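Putative carbohydrate-active enzyme (Uncultured organism, PDB 5WH8) probably hydrolyses O-glycosidic bonds in cellulose-like polysaccharides, this chain being the family 5 glycoside hydrolase module of a longer multi-modular protein. Local coordinates at residues I146-N151 with C182-S188; P118-L122 with E162-V167. All coordinates share one frame; numbering follows the deposited sequence.

Contact 1. Residues I146-N151 with C182-S188; sequences ICNEPN and CGTPTWS
Pro-150 and Ser-188 mark the tight, buried half of this contact. The hydroxyl of Ser-188 is gripped twice: OG donates to Asn-148 O (2.9 Å), in the plane of that carbonyl, and accepts Thr-184 N in a nearly straight bond. The Pro-150 ring lies against the opposing backbone, with CD 3.3 Å from Thr-184 O, while its own carbonyl takes the amide of Trp-187 (N to O 2.9 Å). Toward the strand ends, Gly-183 CA approaches Cys-147 O at 3.5 Å, a CA-H...O contact, and a water accepts from Cys-147 N and, weakly, from Gly-183 N.

The exposed indole of Trp-187 and the partly exposed Asn-151 form the solvent side. Asn-151 CB sits over one face, 3.4 Å from the centroid of the five-membered ring; with CG between backbone N and carbonyl carbon (chi1 69°), the amide lies along the indole, the two planes 9° apart. ND2 is tied to Glu-149 O and Leu-111 O, and a second water bridges Asn-151 OD1 and Trp-187 NE1. Buried Glu-149 meets the ring edge, OE1 3.2 Å from Trp-187 CD1; its OE2 is hydrogen-bonded to His-209. The Asn-Glu-Pro sequence 148-150, after the fourth barrel strand, is consistent with the motif bearing the acid/base glutamate in family 5 enzymes, so Glu-149 probably lines the active-site cleft of this TIM barrel.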
ATOM      1  N   ILE A 146      -9.028  -0.320  -0.031  1.00  9.47           N
ATOM      2  CA  ILE A 146     -10.303  -0.167   0.674  1.00  7.84           C
ATOM      3  C   ILE A 146     -10.456  -1.065   1.934  1.00  9.73           C
ATOM      4  O   ILE A 146     -11.350  -0.788   2.755  1.00  9.65           O
ATOM      5  CB  ILE A 146     -11.513  -0.379  -0.317  1.00  8.84           C
ATOM      6  CG1 ILE A 146     -11.417  -1.728  -1.047  1.00  9.20           C
ATOM      7  CG2 ILE A 146     -11.586   0.777  -1.313  1.00 10.66           C
ATOM      8  CD1 ILE A 146     -12.735  -2.145  -1.770  1.00 10.46           C
ATOM      9  N   CYS A 147      -9.629  -2.103   2.087  1.00 11.33           N
ATOM     10  CA  CYS A 147      -9.632  -2.967   3.295  1.00 11.19           C
ATOM     11  C   CYS A 147      -8.366  -3.837   3.408  1.00 13.28           C
ATOM     12  O   CYS A 147      -8.300  -4.938   2.879  1.00 11.93           O
ATOM     13  CB  CYS A 147     -10.881  -3.880   3.336  1.00 12.13           C
ATOM     14  SG  CYS A 147     -11.221  -4.835   1.835  1.00 14.02           S
ATOM     15  N   ASN A 148      -7.391  -3.340   4.156  1.00 12.24           N
ATOM     16  CA  ASN A 148      -6.080  -3.995   4.350  1.00 11.55           C
ATOM     17  C   ASN A 148      -6.043  -5.545   4.367  1.00 10.16           C
ATOM     18  O   ASN A 148      -5.541  -6.183   3.415  1.00  9.14           O
ATOM     19  CB  ASN A 148      -5.499  -3.451   5.668  1.00  9.24           C
ATOM     20  CG  ASN A 148      -4.239  -4.168   6.125  1.00 10.39           C
ATOM     21  OD1 ASN A 148      -3.281  -4.303   5.369  1.00 10.66           O
ATOM     22  ND2 ASN A 148      -4.231  -4.612   7.384  1.00 10.60           N
ATOM     23  N   GLU A 149      -6.517  -6.137   5.461  1.00 11.91           N
ATOM     24  CA  GLU A 149      -6.449  -7.597   5.688  1.00 10.23           C
ATOM     25  C   GLU A 149      -7.745  -8.156   6.268  1.00  9.27           C
ATOM     26  O   GLU A 149      -7.878  -8.306   7.491  1.00 10.95           O
ATOM     27  CB  GLU A 149      -5.289  -7.971   6.628  1.00  8.28           C
ATOM     28  CG  GLU A 149      -3.933  -7.887   5.927  1.00 10.18           C
ATOM     29  CD  GLU A 149      -2.769  -8.252   6.825  1.00 11.25           C
ATOM     30  OE1 GLU A 149      -2.980  -8.585   8.015  1.00 15.47           O
ATOM     31  OE2 GLU A 149      -1.611  -8.226   6.350  1.00 11.83           O
ATOM     32  N   PRO A 150      -8.722  -8.479   5.399  1.00 10.41           N
ATOM     33  CA  PRO A 150      -9.867  -9.272   5.855  1.00 11.20           C
ATOM     34  C   PRO A 150      -9.358 -10.549   6.511  1.00 12.06           C
ATOM     35  O   PRO A 150      -8.401 -11.132   6.015  1.00 10.94           O
ATOM     36  CB  PRO A 150     -10.646  -9.551   4.555  1.00 12.51           C
ATOM     37  CG  PRO A 150     -10.241  -8.440   3.638  1.00 12.69           C
ATOM     38  CD  PRO A 150      -8.779  -8.228   3.953  1.00 11.85           C
ATOM     39  N   ASN A 151      -9.947 -10.947   7.622  1.00 10.92           N
ATOM     40  CA  ASN A 151      -9.506 -12.156   8.309  1.00 11.56           C
ATOM     41  C   ASN A 151     -10.559 -12.668   9.271  1.00 13.53           C
ATOM     42  O   ASN A 151     -11.444 -11.931   9.720  1.00 14.07           O
ATOM     43  CB  ASN A 151      -8.172 -11.924   9.049  1.00 11.77           C
ATOM     44  CG  ASN A 151      -8.296 -10.984  10.244  1.00 11.74           C
ATOM     45  OD1 ASN A 151      -8.516 -11.426  11.383  1.00 12.88           O
ATOM     46  ND2 ASN A 151      -8.135  -9.681   9.995  1.00 10.70           N
ATOM     47  N   CYS A 182      -8.190  -4.134  -3.677  1.00  9.32           N
ATOM     48  CA  CYS A 182      -9.139  -4.843  -2.827  1.00 10.41           C
ATOM     49  C   CYS A 182      -8.506  -5.994  -2.078  1.00 10.90           C
ATOM     50  O   CYS A 182      -7.948  -6.902  -2.703  1.00 10.07           O
ATOM     51  CB  CYS A 182     -10.293  -5.391  -3.679  1.00 13.24           C
ATOM     52  SG  CYS A 182     -11.632  -6.176  -2.696  1.00 12.97           S
ATOM     53  N   GLY A 183      -8.613  -5.974  -0.743  1.00 11.45           N
ATOM     54  CA  GLY A 183      -8.084  -7.021   0.108  1.00 11.10           C
ATOM     55  C   GLY A 183      -8.763  -8.355  -0.138  1.00  8.73           C
ATOM     56  O   GLY A 183      -9.839  -8.408  -0.751  1.00  9.82           O
ATOM     57  N   THR A 184      -8.116  -9.426   0.318  1.00 11.06           N
ATOM     58  CA  THR A 184      -8.627 -10.780   0.104  1.00 10.12           C
ATOM     59  C   THR A 184      -8.614 -11.549   1.428  1.00  8.65           C
ATOM     60  O   THR A 184      -8.008 -11.096   2.412  1.00  9.16           O
ATOM     61  CB  THR A 184      -7.818 -11.508  -0.997  1.00 11.01           C
ATOM     62  OG1 THR A 184      -6.417 -11.491  -0.697  1.00 13.13           O
ATOM     63  CG2 THR A 184      -8.063 -10.828  -2.372  1.00 11.63           C
ATOM     64  N   PRO A 185      -9.364 -12.665   1.502  1.00 11.26           N
ATOM     65  CA  PRO A 185      -9.456 -13.384   2.786  1.00 10.37           C
ATOM     66  C   PRO A 185      -8.132 -13.969   3.302  1.00  8.64           C
ATOM     67  O   PRO A 185      -7.130 -14.067   2.585  1.00 10.03           O
ATOM     68  CB  PRO A 185     -10.462 -14.512   2.483  1.00 13.01           C
ATOM     69  CG  PRO A 185     -11.267 -14.006   1.332  1.00 12.26           C
ATOM     70  CD  PRO A 185     -10.294 -13.207   0.488  1.00 11.15           C
ATOM     71  N   THR A 186      -8.166 -14.350   4.578  1.00 11.01           N
ATOM     72  CA  THR A 186      -7.029 -14.918   5.302  1.00 13.07           C
ATOM     73  C   THR A 186      -5.807 -13.963   5.244  1.00 10.57           C
ATOM     74  O   THR A 186      -4.698 -14.307   4.825  1.00 12.03           O
ATOM     75  CB  THR A 186      -6.688 -16.333   4.785  1.00 13.81           C
ATOM     76  OG1 THR A 186      -7.889 -17.125   4.702  1.00 15.02           O
ATOM     77  CG2 THR A 186      -5.720 -17.019   5.732  1.00 13.12           C
ATOM     78  N   TRP A 187      -6.049 -12.736   5.702  1.00  9.31           N
ATOM     79  CA  TRP A 187      -5.029 -11.691   5.780  1.00  9.70           C
ATOM     80  C   TRP A 187      -4.418 -11.414   4.409  1.00  9.21           C
ATOM     81  O   TRP A 187      -3.190 -11.300   4.252  1.00  9.52           O
ATOM     82  CB  TRP A 187      -3.928 -12.041   6.795  1.00 10.69           C
ATOM     83  CG  TRP A 187      -4.414 -12.164   8.232  1.00 12.15           C
ATOM     84  CD1 TRP A 187      -4.606 -11.143   9.133  1.00 13.17           C
ATOM     85  CD2 TRP A 187      -4.793 -13.365   8.909  1.00 11.57           C
ATOM     86  NE1 TRP A 187      -5.061 -11.647  10.332  1.00 15.12           N
ATOM     87  CE2 TRP A 187      -5.175 -13.005  10.224  1.00 15.12           C
ATOM     88  CE3 TRP A 187      -4.811 -14.713   8.548  1.00 16.59           C
ATOM     89  CZ2 TRP A 187      -5.598 -13.939  11.158  1.00 17.42           C
ATOM     90  CZ3 TRP A 187      -5.235 -15.641   9.490  1.00 22.37           C
ATOM     91  CH2 TRP A 187      -5.607 -15.243  10.784  1.00 20.40           C
ATOM     92  N   SER A 188      -5.316 -11.259   3.434  1.00  9.34           N
ATOM     93  CA  SER A 188      -4.967 -10.998   2.026  1.00  8.93           C
ATOM     94  C   SER A 188      -3.994 -12.052   1.485  1.00 10.14           C
ATOM     95  O   SER A 188      -2.980 -11.738   0.825  1.00  9.41           O
ATOM     96  CB  SER A 188      -4.437  -9.564   1.839  1.00 10.75           C
ATOM     97  OG  SER A 188      -5.525  -8.669   1.937  1.00 10.52           O
TER
HETATM   98  O   HOH W   1      -7.984  -3.333   0.179  1.00 10.39           O
HETATM   99  O   HOH W   2      -5.926 -10.403  12.975  1.00 28.63           O

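Contact 2. Residues P118-L122 with E162-V167; sequences PNYTL and EYAEAV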
ATOM      1  N   PRO A 118     -14.518  -6.568   7.000  1.00 10.99           N
ATOM      2  CA  PRO A 118     -14.551  -5.121   6.735  1.00 12.93           C
ATOM      3  C   PRO A 118     -15.978  -4.548   6.707  1.00 13.41           C
ATOM      4  O   PRO A 118     -16.161  -3.347   6.896  1.00 11.29           O
ATOM      5  CB  PRO A 118     -13.861  -4.998   5.360  1.00 13.48           C
ATOM      6  CG  PRO A 118     -14.053  -6.352   4.713  1.00 13.20           C
ATOM      7  CD  PRO A 118     -13.966  -7.338   5.866  1.00 12.12           C
ATOM      8  N   ASN A 119     -16.977  -5.385   6.449  1.00 10.58           N
ATOM      9  CA  ASN A 119     -18.358  -4.924   6.523  1.00 13.36           C
ATOM     10  C   ASN A 119     -18.692  -4.283   7.863  1.00 15.17           C
ATOM     11  O   ASN A 119     -19.544  -3.383   7.931  1.00 13.06           O
ATOM     12  CB  ASN A 119     -19.321  -6.076   6.246  1.00 12.23           C
ATOM     13  CG  ASN A 119     -19.247  -6.539   4.824  1.00 10.08           C
ATOM     14  OD1 ASN A 119     -19.712  -5.849   3.918  1.00 12.42           O
ATOM     15  ND2 ASN A 119     -18.659  -7.713   4.609  1.00 13.41           N
ATOM     16  N   TYR A 120     -18.008  -4.715   8.922  1.00 13.26           N
ATOM     17  CA  TYR A 120     -18.316  -4.211  10.250  1.00 13.86           C
ATOM     18  C   TYR A 120     -17.707  -2.832  10.496  1.00 18.01           C
ATOM     19  O   TYR A 120     -17.846  -2.291  11.604  1.00 16.88           O
ATOM     20  CB  TYR A 120     -17.846  -5.209  11.312  1.00 14.23           C
ATOM     21  CG  TYR A 120     -18.560  -6.542  11.260  1.00 11.39           C
ATOM     22  CD1 TYR A 120     -19.734  -6.721  10.511  1.00 16.52           C
ATOM     23  CD2 TYR A 120     -18.064  -7.632  11.956  1.00 14.90           C
ATOM     24  CE1 TYR A 120     -20.374  -7.957  10.469  1.00 17.76           C
ATOM     25  CE2 TYR A 120     -18.708  -8.861  11.920  1.00 15.86           C
ATOM     26  CZ  TYR A 120     -19.848  -9.016  11.176  1.00 18.25           C
ATOM     27  OH  TYR A 120     -20.480 -10.254  11.143  1.00 19.54           O
ATOM     28  N   THR A 121     -17.048  -2.268   9.473  1.00 11.94           N
ATOM     29  CA  THR A 121     -16.559  -0.891   9.537  1.00 13.09           C
ATOM     30  C   THR A 121     -17.316   0.070   8.608  1.00 14.32           C
ATOM     31  O   THR A 121     -16.941   1.245   8.519  1.00 13.97           O
ATOM     32  CB  THR A 121     -15.053  -0.792   9.172  1.00 14.36           C
ATOM     33  OG1 THR A 121     -14.881  -0.976   7.756  1.00 13.93           O
ATOM     34  CG2 THR A 121     -14.242  -1.816   9.942  1.00 14.27           C
ATOM     35  N   LEU A 122     -18.398  -0.392   7.970  1.00 13.60           N
ATOM     36  CA  LEU A 122     -19.050   0.389   6.914  1.00 11.85           C
ATOM     37  C   LEU A 122     -19.672   1.705   7.378  1.00 12.80           C
ATOM     38  O   LEU A 122     -19.744   2.654   6.581  1.00 13.95           O
ATOM     39  CB  LEU A 122     -20.133  -0.453   6.210  1.00 11.51           C
ATOM     40  CG  LEU A 122     -19.604  -1.380   5.120  1.00 14.93           C
ATOM     41  CD1 LEU A 122     -20.647  -2.403   4.702  1.00 16.88           C
ATOM     42  CD2 LEU A 122     -19.155  -0.582   3.920  1.00 13.58           C
ATOM     43  N   GLU A 162     -19.001  -8.374  -1.071  1.00 12.47           N
ATOM     44  CA  GLU A 162     -20.144  -7.545  -0.709  1.00 13.23           C
ATOM     45  C   GLU A 162     -19.707  -6.202  -0.112  1.00 12.67           C
ATOM     46  O   GLU A 162     -20.305  -5.174  -0.403  1.00 13.00           O
ATOM     47  CB  GLU A 162     -21.072  -8.299   0.252  1.00 14.69           C
ATOM     48  CG  GLU A 162     -21.821  -9.407  -0.505  1.00 24.53           C
ATOM     49  CD  GLU A 162     -22.829 -10.181   0.329  1.00 29.23           C
ATOM     50  OE1 GLU A 162     -22.581 -10.441   1.524  1.00 24.73           O
ATOM     51  OE2 GLU A 162     -23.883 -10.547  -0.238  1.00 31.64           O
ATOM     52  N   TYR A 163     -18.650  -6.209   0.697  1.00 11.36           N
ATOM     53  CA  TYR A 163     -18.063  -4.961   1.188  1.00 12.48           C
ATOM     54  C   TYR A 163     -17.619  -4.081   0.026  1.00 12.62           C
ATOM     55  O   TYR A 163     -17.929  -2.892  -0.014  1.00 12.67           O
ATOM     56  CB  TYR A 163     -16.869  -5.249   2.121  1.00 10.29           C
ATOM     57  CG  TYR A 163     -16.041  -4.016   2.482  1.00 10.81           C
ATOM     58  CD1 TYR A 163     -16.459  -3.152   3.475  1.00 11.58           C
ATOM     59  CD2 TYR A 163     -14.866  -3.708   1.797  1.00 11.75           C
ATOM     60  CE1 TYR A 163     -15.722  -2.032   3.808  1.00 10.03           C
ATOM     61  CE2 TYR A 163     -14.122  -2.577   2.117  1.00 11.62           C
ATOM     62  CZ  TYR A 163     -14.561  -1.743   3.116  1.00 10.69           C
ATOM     63  OH  TYR A 163     -13.866  -0.604   3.461  1.00 11.92           O
ATOM     64  N   ALA A 164     -16.873  -4.669  -0.905  1.00 10.25           N
ATOM     65  CA  ALA A 164     -16.347  -3.919  -2.042  1.00 11.82           C
ATOM     66  C   ALA A 164     -17.477  -3.369  -2.916  1.00 14.45           C
ATOM     67  O   ALA A 164     -17.374  -2.271  -3.461  1.00 13.78           O
ATOM     68  CB  ALA A 164     -15.421  -4.797  -2.870  1.00 14.76           C
ATOM     69  N   GLU A 165     -18.549  -4.139  -3.069  1.00 11.89           N
ATOM     70  CA  GLU A 165     -19.671  -3.690  -3.888  1.00 16.04           C
ATOM     71  C   GLU A 165     -20.481  -2.584  -3.183  1.00 17.16           C
ATOM     72  O   GLU A 165     -21.282  -1.895  -3.834  1.00 15.23           O
ATOM     73  CB  GLU A 165     -20.528  -4.903  -4.277  1.00 14.66           C
ATOM     74  CG  GLU A 165     -19.817  -5.772  -5.317  1.00 14.75           C
ATOM     75  CD  GLU A 165     -20.505  -7.080  -5.653  1.00 21.82           C
ATOM     76  OE1 GLU A 165     -21.446  -7.490  -4.939  1.00 25.17           O
ATOM     77  OE2 GLU A 165     -20.071  -7.713  -6.639  1.00 24.13           O
ATOM     78  N   ALA A 166     -20.252  -2.392  -1.882  1.00 14.13           N
ATOM     79  CA  ALA A 166     -20.803  -1.241  -1.133  1.00 13.46           C
ATOM     80  C   ALA A 166     -19.927   0.008  -1.267  1.00 19.37           C
ATOM     81  O   ALA A 166     -20.428   1.122  -1.476  1.00 19.52           O
ATOM     82  CB  ALA A 166     -20.985  -1.602   0.365  1.00 15.53           C
ATOM     83  N   VAL A 167     -18.619  -0.168  -1.146  1.00 14.06           N
ATOM     84  CA  VAL A 167     -17.692   0.967  -1.149  1.00 11.38           C
ATOM     85  C   VAL A 167     -17.305   1.460  -2.556  1.00 11.99           C
ATOM     86  O   VAL A 167     -17.155   2.663  -2.766  1.00 13.59           O
ATOM     87  CB  VAL A 167     -16.392   0.598  -0.336  1.00 13.79           C
ATOM     88  CG1 VAL A 167     -15.300   1.617  -0.528  1.00 24.07           C
ATOM     89  CG2 VAL A 167     -16.729   0.420   1.166  1.00 15.80           C
TER
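Tyr-163, the residue most buried here, projects its ring from helix 157-172 against the 3-10 turn 118-121 that leads into helix 122-135. Its CG stands anti to the backbone N (chi1 170°), which places the ring between Pro-118 of the turn and Val-167 of its own helix. Pro-118 CB rests over the centre of one face, 3.6 Å from the centroid and only 8° off the normal, a CH-pi contact. The opposite face is covered by Val-167 CG2, which is offset toward the rim.

Leu-122 has the next largest share. It slides past the tyrosine in the opposite direction, and one branch does the touching: CD2 lies 3.7 Å from Tyr-163 CE1, 3.8 Å from Val-167 CG2 and 4.1 Å from Ala-166 CB. A single methyl thus joins three residues of one helical face.

Asn-119 comes from the more exposed side. Its OD1 reaches Tyr-163 CA at 3.3 Å, and its amide plane stands 82° from the ring. The other end of that amide is fixed by Asp-117 OD1 and by Asp-159 O, both accepting from ND2, so the side chain ties the 3-10 turn to the first turn of helix 157-172.

The 3-10 turn itself is braced by Pro-118 O, which accepts both Thr-121 N (2.9 Å) and Thr-121 OG1 (2.8 Å), the hydroxyl lying in the carbonyl plane on a lone pair; Trp-108 NE1 is hydrogen-bonded to the same hydroxyl. Tyr-163 OH bonds beyond the pair, to Ile-146 O. Between 118-122 and 162-167 the contact is therefore CH-pi and apolar, dependent on close fit around the tyrosine ring, with Asn-119 ND2 adding a polar tie to the helix at Asp-159.

From the N terminus the chain first meets 118-122, then 146-151, 162-167 and 182-188, so the two contacts cross. Contact 2 closes a loop holding most of helix 122-135 and strand 142-145; contact 1 closes an overlapping one, with helix 157-172 and the start of strand 180-182. Each loop contains a segment of the other contact, and the two meet directly at Cys-147, whose SG packs 3.7 Å from Tyr-163 CE2 and whose CB lies 3.8 Å from Pro-118 CB. Contact 2 joins the 3-10 turn leading into helix 122-135 to helix 157-172, while contact 1 joins the loops that follow the fourth and fifth barrel strands.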